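Local atomic coordinates of probable glutathione reductase (Sinorhizobium meliloti, PDB entry 4DNA), a protein that probably catalyses the NADPH-dependent reduction of glutathione disulfide to glutathione, working as a homodimer with one FAD bound to each subunit. Residues 110-122 and 269-281. Residues are numbered along the deposited sequence; the frame is centred on the assembly and turned at random.
Sequences ILDTRAELAGPNT and NTNGLGLEAAGVR. With FAD (flavin-adenine dinucleotide), chain C.
Arg114 reaches across to the loop 269-281 with NH2, which donates to the backbone O of Gly272 at 2.9 Å; the oxygen lies almost in the guanidinium plane, although the nitrogen stands well above the plane of the carbonyl. One residue further on, Leu273 O accepts a bond from Leu117 N (3.2 Å), so a backbone-to-backbone bond joins strand 115-117 to the loop in addition to the side-chain one. Leu117, its CG anti to the carbonyl carbon (chi1 -80°), sets CD1 4.0 Å from Leu275 CD2; two branched apolar chains suit this buried spot. Gly274 has a positive phi (83°), which glycine adopts easily, and a CB there would point toward Leu117.

The same loop helps enclose the FAD adenine. Leu273 CD1 lies 3.3 Å from FAD N6A, while Ala115 N donates to FAD N1A (3.2 Å, 167°), reading the adenine edge through the backbone. FAD N6A lies over one guanidinium face of Arg114, offset toward its rim.

Glu116, itself against the loop, receives Arg114 NE on OE2 in a nearly straight salt bridge, using its anti lone pair; behind, Glu36 pairs with NH1. A leucine in place of Arg114 would probably leave Gly272 O without this donor and deprive Glu116 and Glu36 of their salt bridges to the guanidinium. The two acids balance the arginine's charge and, with Gly272 O, probably limit its rotation, tying cofactor, strand and loop together.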
ATOM      1  N   ILE A 110      23.045 -31.260  -1.020  1.00 87.33           N
ATOM      2  CA  ILE A 110      21.834 -31.284  -1.838  1.00 86.29           C
ATOM      3  C   ILE A 110      21.790 -32.563  -2.668  1.00 87.21           C
ATOM      4  O   ILE A 110      22.770 -32.913  -3.334  1.00 88.58           O
ATOM      5  CB  ILE A 110      21.763 -30.066  -2.788  1.00 84.95           C
ATOM      6  CG1 ILE A 110      21.914 -28.757  -2.007  1.00 84.91           C
ATOM      7  CG2 ILE A 110      20.454 -30.061  -3.562  1.00 83.83           C
ATOM      8  CD1 ILE A 110      22.339 -27.568  -2.845  1.00 83.69           C
ATOM      9  N   LEU A 111      20.656 -33.256  -2.620  1.00 86.33           N
ATOM     10  CA  LEU A 111      20.419 -34.419  -3.471  1.00 87.18           C
ATOM     11  C   LEU A 111      19.007 -34.369  -4.011  1.00 86.51           C
ATOM     12  O   LEU A 111      18.087 -33.939  -3.313  1.00 85.23           O
ATOM     13  CB  LEU A 111      20.648 -35.727  -2.714  1.00 88.45           C
ATOM     14  CG  LEU A 111      20.582 -35.633  -1.196  1.00 87.45           C
ATOM     15  CD1 LEU A 111      19.716 -36.727  -0.608  1.00 88.57           C
ATOM     16  CD2 LEU A 111      21.987 -35.687  -0.630  1.00 89.32           C
ATOM     17  N   ASP A 112      18.846 -34.804  -5.258  1.00 87.45           N
ATOM     18  CA  ASP A 112      17.553 -34.767  -5.939  1.00 86.71           C
ATOM     19  C   ASP A 112      16.979 -36.180  -6.000  1.00 87.01           C
ATOM     20  O   ASP A 112      17.358 -37.002  -6.841  1.00 88.54           O
ATOM     21  CB  ASP A 112      17.677 -34.147  -7.335  1.00 86.71           C
ATOM     22  CG  ASP A 112      18.562 -32.908  -7.351  1.00 87.44           C
ATOM     23  OD1 ASP A 112      18.017 -31.792  -7.367  1.00 86.33           O
ATOM     24  OD2 ASP A 112      19.803 -33.049  -7.341  1.00 90.35           O
ATOM     25  N   THR A 113      16.067 -36.442  -5.076  1.00 85.64           N
ATOM     26  CA  THR A 113      15.512 -37.761  -4.848  1.00 86.91           C
ATOM     27  C   THR A 113      14.330 -37.592  -3.909  1.00 85.44           C
ATOM     28  O   THR A 113      14.287 -36.644  -3.129  1.00 84.36           O
ATOM     29  CB  THR A 113      16.558 -38.720  -4.212  1.00 88.42           C
ATOM     30  OG1 THR A 113      15.922 -39.925  -3.771  1.00 89.20           O
ATOM     31  CG2 THR A 113      17.251 -38.088  -3.024  1.00 87.84           C
ATOM     32  N   ARG A 114      13.360 -38.490  -4.005  1.00 85.23           N
ATOM     33  CA  ARG A 114      12.364 -38.633  -2.956  1.00 84.38           C
ATOM     34  C   ARG A 114      13.049 -39.370  -1.792  1.00 86.42           C
ATOM     35  O   ARG A 114      13.921 -40.223  -2.018  1.00 88.13           O
ATOM     36  CB  ARG A 114      11.146 -39.401  -3.486  1.00 84.02           C
ATOM     37  CG  ARG A 114      10.063 -39.680  -2.459  1.00 84.02           C
ATOM     38  CD  ARG A 114       8.996 -40.609  -3.009  1.00 83.91           C
ATOM     39  NE  ARG A 114       8.116 -41.087  -1.943  1.00 83.56           N
ATOM     40  CZ  ARG A 114       7.093 -40.398  -1.441  1.00 81.76           C
ATOM     41  NH1 ARG A 114       6.806 -39.183  -1.897  1.00 81.25           N
ATOM     42  NH2 ARG A 114       6.357 -40.917  -0.473  1.00 80.67           N
ATOM     43  N   ALA A 115      12.682 -39.016  -0.559  1.00 85.71           N
ATOM     44  CA  ALA A 115      13.197 -39.695   0.633  1.00 87.34           C
ATOM     45  C   ALA A 115      12.062 -40.302   1.467  1.00 89.07           C
ATOM     46  O   ALA A 115      11.005 -39.681   1.649  1.00 85.87           O
ATOM     47  CB  ALA A 115      14.032 -38.744   1.474  1.00 86.13           C
ATOM     48  N   GLU A 116      12.280 -41.525   1.951  1.00 90.62           N
ATOM     49  CA  GLU A 116      11.337 -42.177   2.853  1.00 89.62           C
ATOM     50  C   GLU A 116      12.020 -42.591   4.139  1.00 91.12           C
ATOM     51  O   GLU A 116      13.249 -42.522   4.264  1.00 91.68           O
ATOM     52  CB  GLU A 116      10.684 -43.383   2.194  1.00 94.76           C
ATOM     53  CG  GLU A 116       9.346 -43.083   1.547  1.00 92.98           C
ATOM     54  CD  GLU A 116       8.868 -44.207   0.643  1.00 97.47           C
ATOM     55  OE1 GLU A 116       8.874 -45.387   1.081  1.00 99.35           O
ATOM     56  OE2 GLU A 116       8.485 -43.903  -0.513  1.00101.14           O
ATOM     57  N   LEU A 117      11.211 -43.031   5.092  1.00 92.94           N
ATOM     58  CA  LEU A 117      11.707 -43.368   6.408  1.00 92.45           C
ATOM     59  C   LEU A 117      11.824 -44.856   6.633  1.00 93.47           C
ATOM     60  O   LEU A 117      10.842 -45.595   6.497  1.00 94.59           O
ATOM     61  CB  LEU A 117      10.816 -42.749   7.475  1.00 91.16           C
ATOM     62  CG  LEU A 117      11.101 -41.274   7.730  1.00 90.84           C
ATOM     63  CD1 LEU A 117       9.909 -40.596   8.377  1.00 88.91           C
ATOM     64  CD2 LEU A 117      12.334 -41.138   8.608  1.00 91.98           C
ATOM     65  N   ALA A 118      13.046 -45.274   6.961  1.00 95.65           N
ATOM     66  CA  ALA A 118      13.346 -46.615   7.462  1.00 99.31           C
ATOM     67  C   ALA A 118      13.011 -46.709   8.962  1.00104.44           C
ATOM     68  O   ALA A 118      11.826 -46.747   9.336  1.00104.36           O
ATOM     69  CB  ALA A 118      14.808 -46.956   7.209  1.00101.38           C
ATOM     70  N   GLY A 119      14.049 -46.736   9.808  1.00104.58           N
ATOM     71  CA  GLY A 119      13.898 -46.684  11.269  1.00105.90           C
ATOM     72  C   GLY A 119      13.393 -45.332  11.782  1.00105.12           C
ATOM     73  O   GLY A 119      12.626 -44.641  11.098  1.00102.10           O
ATOM     74  N   PRO A 120      13.788 -44.953  13.012  1.00104.99           N
ATOM     75  CA  PRO A 120      13.441 -43.611  13.485  1.00101.04           C
ATOM     76  C   PRO A 120      14.629 -42.631  13.445  1.00100.54           C
ATOM     77  O   PRO A 120      14.479 -41.469  13.833  1.00 96.71           O
ATOM     78  CB  PRO A 120      12.971 -43.861  14.931  1.00 98.52           C
ATOM     79  CG  PRO A 120      13.293 -45.307  15.239  1.00103.37           C
ATOM     80  CD  PRO A 120      14.173 -45.826  14.133  1.00105.43           C
ATOM     81  N   ASN A 121      15.792 -43.110  12.994  1.00101.51           N
ATOM     82  CA  ASN A 121      16.968 -42.264  12.761  1.00 99.08           C
ATOM     83  C   ASN A 121      17.584 -42.574  11.405  1.00 97.72           C
ATOM     84  O   ASN A 121      18.692 -42.138  11.114  1.00 96.88           O
ATOM     85  CB  ASN A 121      18.037 -42.469  13.834  1.00 99.00           C
ATOM     86  CG  ASN A 121      17.477 -43.012  15.131  1.00103.78           C
ATOM     87  OD1 ASN A 121      16.983 -44.142  15.188  1.00103.90           O
ATOM     88  ND2 ASN A 121      17.567 -42.216  16.188  1.00104.78           N
ATOM     89  N   THR A 122      16.850 -43.324  10.584  1.00 98.90           N
ATOM     90  CA  THR A 122      17.340 -43.822   9.298  1.00 97.60           C
ATOM     91  C   THR A 122      16.418 -43.429   8.139  1.00 95.49           C
ATOM     92  O   THR A 122      15.209 -43.655   8.185  1.00 96.04           O
ATOM     93  CB  THR A 122      17.466 -45.358   9.317  1.00100.73           C
ATOM     94  OG1 THR A 122      17.971 -45.788  10.587  1.00101.97           O
ATOM     95  CG2 THR A 122      18.395 -45.830   8.221  1.00100.99           C
ATOM     96  N   ASN A 269       1.232 -34.758   2.047  1.00 72.99           N
ATOM     97  CA  ASN A 269       1.973 -35.848   1.413  1.00 75.19           C
ATOM     98  C   ASN A 269       2.477 -36.856   2.411  1.00 76.91           C
ATOM     99  O   ASN A 269       3.685 -36.974   2.615  1.00 76.35           O
ATOM    100  CB  ASN A 269       3.197 -35.316   0.677  1.00 74.17           C
ATOM    101  CG  ASN A 269       2.847 -34.400  -0.466  1.00 74.15           C
ATOM    102  OD1 ASN A 269       1.951 -34.701  -1.259  1.00 74.69           O
ATOM    103  ND2 ASN A 269       3.565 -33.270  -0.568  1.00 71.27           N
ATOM    104  N   THR A 270       1.570 -37.602   3.024  1.00 78.01           N
ATOM    105  CA  THR A 270       1.978 -38.505   4.094  1.00 79.06           C
ATOM    106  C   THR A 270       1.837 -40.000   3.770  1.00 83.30           C
ATOM    107  O   THR A 270       2.370 -40.855   4.481  1.00 85.11           O
ATOM    108  CB  THR A 270       1.314 -38.129   5.436  1.00 79.91           C
ATOM    109  OG1 THR A 270      -0.113 -38.111   5.302  1.00 79.13           O
ATOM    110  CG2 THR A 270       1.774 -36.755   5.871  1.00 77.68           C
ATOM    111  N   ASN A 271       1.156 -40.298   2.669  1.00 83.22           N
ATOM    112  CA  ASN A 271       1.022 -41.667   2.177  1.00 86.58           C
ATOM    113  C   ASN A 271       2.331 -42.268   1.697  1.00 87.29           C
ATOM    114  O   ASN A 271       3.076 -41.641   0.938  1.00 86.88           O
ATOM    115  CB  ASN A 271      -0.035 -41.739   1.072  1.00 86.86           C
ATOM    116  CG  ASN A 271      -1.443 -41.760   1.627  1.00 86.67           C
ATOM    117  OD1 ASN A 271      -1.776 -42.596   2.477  1.00 89.57           O
ATOM    118  ND2 ASN A 271      -2.274 -40.837   1.166  1.00 82.48           N
ATOM    119  N   GLY A 272       2.601 -43.488   2.154  1.00 90.40           N
ATOM    120  CA  GLY A 272       3.824 -44.203   1.801  1.00 90.91           C
ATOM    121  C   GLY A 272       5.056 -43.334   1.957  1.00 90.02           C
ATOM    122  O   GLY A 272       5.907 -43.291   1.068  1.00 92.20           O
ATOM    123  N   LEU A 273       5.124 -42.619   3.081  1.00 89.37           N
ATOM    124  CA  LEU A 273       6.298 -41.832   3.452  1.00 88.18           C
ATOM    125  C   LEU A 273       7.105 -42.580   4.511  1.00 87.56           C
ATOM    126  O   LEU A 273       8.181 -42.136   4.912  1.00 87.31           O
ATOM    127  CB  LEU A 273       5.875 -40.449   3.957  1.00 85.42           C
ATOM    128  CG  LEU A 273       6.944 -39.453   4.440  1.00 83.74           C
ATOM    129  CD1 LEU A 273       8.027 -39.212   3.404  1.00 83.44           C
ATOM    130  CD2 LEU A 273       6.308 -38.134   4.842  1.00 81.22           C
ATOM    131  N   GLY A 274       6.582 -43.726   4.946  1.00 89.31           N
ATOM    132  CA  GLY A 274       7.261 -44.570   5.916  1.00 89.37           C
ATOM    133  C   GLY A 274       7.030 -44.122   7.348  1.00 89.35           C
ATOM    134  O   GLY A 274       7.758 -44.535   8.257  1.00 90.81           O
ATOM    135  N   LEU A 275       6.008 -43.290   7.552  1.00 88.64           N
ATOM    136  CA  LEU A 275       5.670 -42.754   8.878  1.00 87.42           C
ATOM    137  C   LEU A 275       5.314 -43.844   9.869  1.00 87.94           C
ATOM    138  O   LEU A 275       5.794 -43.846  10.997  1.00 86.34           O
ATOM    139  CB  LEU A 275       4.504 -41.762   8.792  1.00 85.48           C
ATOM    140  CG  LEU A 275       4.639 -40.525   7.909  1.00 83.69           C
ATOM    141  CD1 LEU A 275       3.454 -39.611   8.165  1.00 81.95           C
ATOM    142  CD2 LEU A 275       5.949 -39.800   8.174  1.00 83.12           C
ATOM    143  N   GLU A 276       4.458 -44.756   9.423  1.00 90.14           N
ATOM    144  CA  GLU A 276       3.949 -45.874  10.217  1.00 89.67           C
ATOM    145  C   GLU A 276       5.085 -46.729  10.775  1.00 89.96           C
ATOM    146  O   GLU A 276       5.111 -47.031  11.958  1.00 88.62           O
ATOM    147  CB  GLU A 276       2.975 -46.702   9.367  1.00 92.34           C
ATOM    148  CG  GLU A 276       3.314 -46.754   7.863  1.00 93.80           C
ATOM    149  CD  GLU A 276       2.907 -45.504   7.058  1.00 93.13           C
ATOM    150  OE1 GLU A 276       2.016 -44.744   7.499  1.00 89.41           O
ATOM    151  OE2 GLU A 276       3.480 -45.283   5.960  1.00 99.82           O
ATOM    152  N   ALA A 277       6.042 -47.074   9.916  1.00 92.92           N
ATOM    153  CA  ALA A 277       7.264 -47.767  10.328  1.00 91.17           C
ATOM    154  C   ALA A 277       8.020 -46.987  11.401  1.00 90.52           C
ATOM    155  O   ALA A 277       8.682 -47.579  12.236  1.00 92.63           O
ATOM    156  CB  ALA A 277       8.163 -48.011   9.125  1.00 92.15           C
ATOM    157  N   ALA A 278       7.916 -45.660  11.375  1.00 89.92           N
ATOM    158  CA  ALA A 278       8.615 -44.799  12.336  1.00 88.79           C
ATOM    159  C   ALA A 278       7.747 -44.344  13.529  1.00 87.67           C
ATOM    160  O   ALA A 278       8.159 -43.478  14.307  1.00 86.10           O
ATOM    161  CB  ALA A 278       9.214 -43.595  11.618  1.00 85.69           C
ATOM    162  N   GLY A 279       6.557 -44.926  13.671  1.00 87.68           N
ATOM    163  CA  GLY A 279       5.651 -44.596  14.775  1.00 86.70           C
ATOM    164  C   GLY A 279       5.114 -43.168  14.826  1.00 85.90           C
ATOM    165  O   GLY A 279       4.528 -42.773  15.840  1.00 86.19           O
ATOM    166  N   VAL A 280       5.300 -42.406  13.742  1.00 83.61           N
ATOM    167  CA  VAL A 280       4.870 -41.003  13.657  1.00 81.83           C
ATOM    168  C   VAL A 280       3.350 -40.887  13.506  1.00 82.86           C
ATOM    169  O   VAL A 280       2.801 -41.050  12.415  1.00 81.99           O
ATOM    170  CB  VAL A 280       5.572 -40.222  12.502  1.00 80.14           C
ATOM    171  CG1 VAL A 280       4.960 -38.839  12.335  1.00 79.55           C
ATOM    172  CG2 VAL A 280       7.075 -40.094  12.728  1.00 75.96           C
ATOM    173  N   ARG A 281       2.689 -40.595  14.625  1.00 85.29           N
ATOM    174  CA  ARG A 281       1.237 -40.415  14.709  1.00 83.49           C
ATOM    175  C   ARG A 281       0.693 -39.416  13.683  1.00 81.72           C
ATOM    176  O   ARG A 281       1.314 -38.375  13.413  1.00 81.20           O
ATOM    177  CB  ARG A 281       0.855 -39.944  16.112  1.00 85.76           C
ATOM    178  CG  ARG A 281       0.147 -40.954  16.995  1.00 97.26           C
ATOM    179  CD  ARG A 281      -0.766 -40.174  17.925  1.00111.08           C
ATOM    180  NE  ARG A 281      -1.073 -40.884  19.164  1.00121.57           N
ATOM    181  CZ  ARG A 281      -1.736 -40.347  20.190  1.00121.24           C
ATOM    182  NH1 ARG A 281      -2.157 -39.084  20.124  1.00116.30           N
ATOM    183  NH2 ARG A 281      -1.978 -41.069  21.283  1.00116.04           N
TER
HETATM  184  PA  FAD C 500       6.237 -26.975   0.359  1.00 71.98           P
HETATM  185  O1A FAD C 500       4.858 -27.532   0.050  1.00 70.48           O
HETATM  186  O2A FAD C 500       6.643 -25.565  -0.009  1.00 72.80           O
HETATM  187  O5B FAD C 500       7.342 -27.950  -0.278  1.00 72.78           O
HETATM  188  C5B FAD C 500       7.764 -29.167   0.351  1.00 72.43           C
HETATM  189  C4B FAD C 500       8.570 -29.916  -0.699  1.00 72.55           C
HETATM  190  O4B FAD C 500       8.814 -31.276  -0.344  1.00 71.01           O
HETATM  191  C3B FAD C 500       7.813 -29.930  -2.013  1.00 72.84           C
HETATM  192  O3B FAD C 500       8.630 -29.304  -3.013  1.00 71.60           O
HETATM  193  C2B FAD C 500       7.542 -31.398  -2.282  1.00 72.62           C
HETATM  194  O2B FAD C 500       7.600 -31.694  -3.678  1.00 72.55           O
HETATM  195  C1B FAD C 500       8.640 -32.102  -1.498  1.00 73.72           C
HETATM  196  N9A FAD C 500       8.285 -33.466  -1.041  1.00 74.97           N
HETATM  197  C8A FAD C 500       7.043 -33.871  -0.717  1.00 75.00           C
HETATM  198  N7A FAD C 500       7.018 -35.160  -0.301  1.00 76.00           N
HETATM  199  C5A FAD C 500       8.282 -35.594  -0.351  1.00 76.74           C
HETATM  200  C6A FAD C 500       8.935 -36.874  -0.034  1.00 78.41           C
HETATM  201  N6A FAD C 500       8.155 -37.896   0.397  1.00 79.46           N
HETATM  202  N1A FAD C 500      10.281 -36.959  -0.203  1.00 78.97           N
HETATM  203  C2A FAD C 500      11.003 -35.902  -0.651  1.00 78.08           C
HETATM  204  N3A FAD C 500      10.464 -34.700  -0.958  1.00 77.06           N
HETATM  205  C4A FAD C 500       9.125 -34.485  -0.832  1.00 76.58           C
HETATM  206  N1  FAD C 500       1.187 -18.778   1.047  1.00 64.60           N
HETATM  207  C2  FAD C 500       1.348 -17.471   1.354  1.00 64.16           C
HETATM  208  O2  FAD C 500       1.861 -17.159   2.450  1.00 64.41           O
HETATM  209  N3  FAD C 500       0.967 -16.495   0.508  1.00 64.02           N
HETATM  210  C4  FAD C 500       0.403 -16.741  -0.691  1.00 64.26           C
HETATM  211  O4  FAD C 500       0.074 -15.797  -1.451  1.00 64.22           O
HETATM  212  C4X FAD C 500       0.188 -18.154  -1.091  1.00 64.55           C
HETATM  213  N5  FAD C 500      -0.366 -18.487  -2.278  1.00 64.58           N
HETATM  214  C5X FAD C 500      -0.537 -19.795  -2.607  1.00 65.29           C
HETATM  215  C6  FAD C 500      -1.111 -20.138  -3.832  1.00 65.50           C
HETATM  216  C7  FAD C 500      -1.299 -21.481  -4.176  1.00 65.90           C
HETATM  217  C7M FAD C 500      -1.921 -21.800  -5.512  1.00 66.33           C
HETATM  218  C8  FAD C 500      -0.869 -22.564  -3.236  1.00 66.03           C
HETATM  219  C8M FAD C 500      -1.031 -24.026  -3.557  1.00 66.53           C
HETATM  220  C9  FAD C 500      -0.300 -22.225  -2.016  1.00 66.02           C
HETATM  221  C9A FAD C 500      -0.121 -20.888  -1.666  1.00 65.10           C
HETATM  222  N10 FAD C 500       0.461 -20.558  -0.426  1.00 65.06           N
HETATM  223  C10 FAD C 500       0.628 -19.187  -0.116  1.00 64.81           C
HETATM  224  C1' FAD C 500       0.865 -21.631   0.501  1.00 65.65           C
HETATM  225  C2' FAD C 500       2.361 -21.905   0.500  1.00 67.39           C
HETATM  226  O2' FAD C 500       2.794 -22.191  -0.834  1.00 66.91           O
HETATM  227  C3' FAD C 500       2.697 -23.053   1.454  1.00 69.69           C
HETATM  228  O3' FAD C 500       2.061 -22.788   2.709  1.00 68.86           O
HETATM  229  C4' FAD C 500       4.200 -23.226   1.682  1.00 68.81           C
HETATM  230  O4' FAD C 500       4.823 -23.648   0.462  1.00 70.33           O
HETATM  231  C5' FAD C 500       4.475 -24.254   2.767  1.00 70.03           C
HETATM  232  O5' FAD C 500       5.701 -24.917   2.466  1.00 71.78           O
HETATM  233  P   FAD C 500       6.166 -26.304   3.152  1.00 71.47           P
HETATM  234  O1P FAD C 500       7.445 -26.070   3.934  1.00 71.86           O
HETATM  235  O2P FAD C 500       4.985 -26.969   3.819  1.00 71.28           O
HETATM  236  O3P FAD C 500       6.590 -27.229   1.909  1.00 72.18           O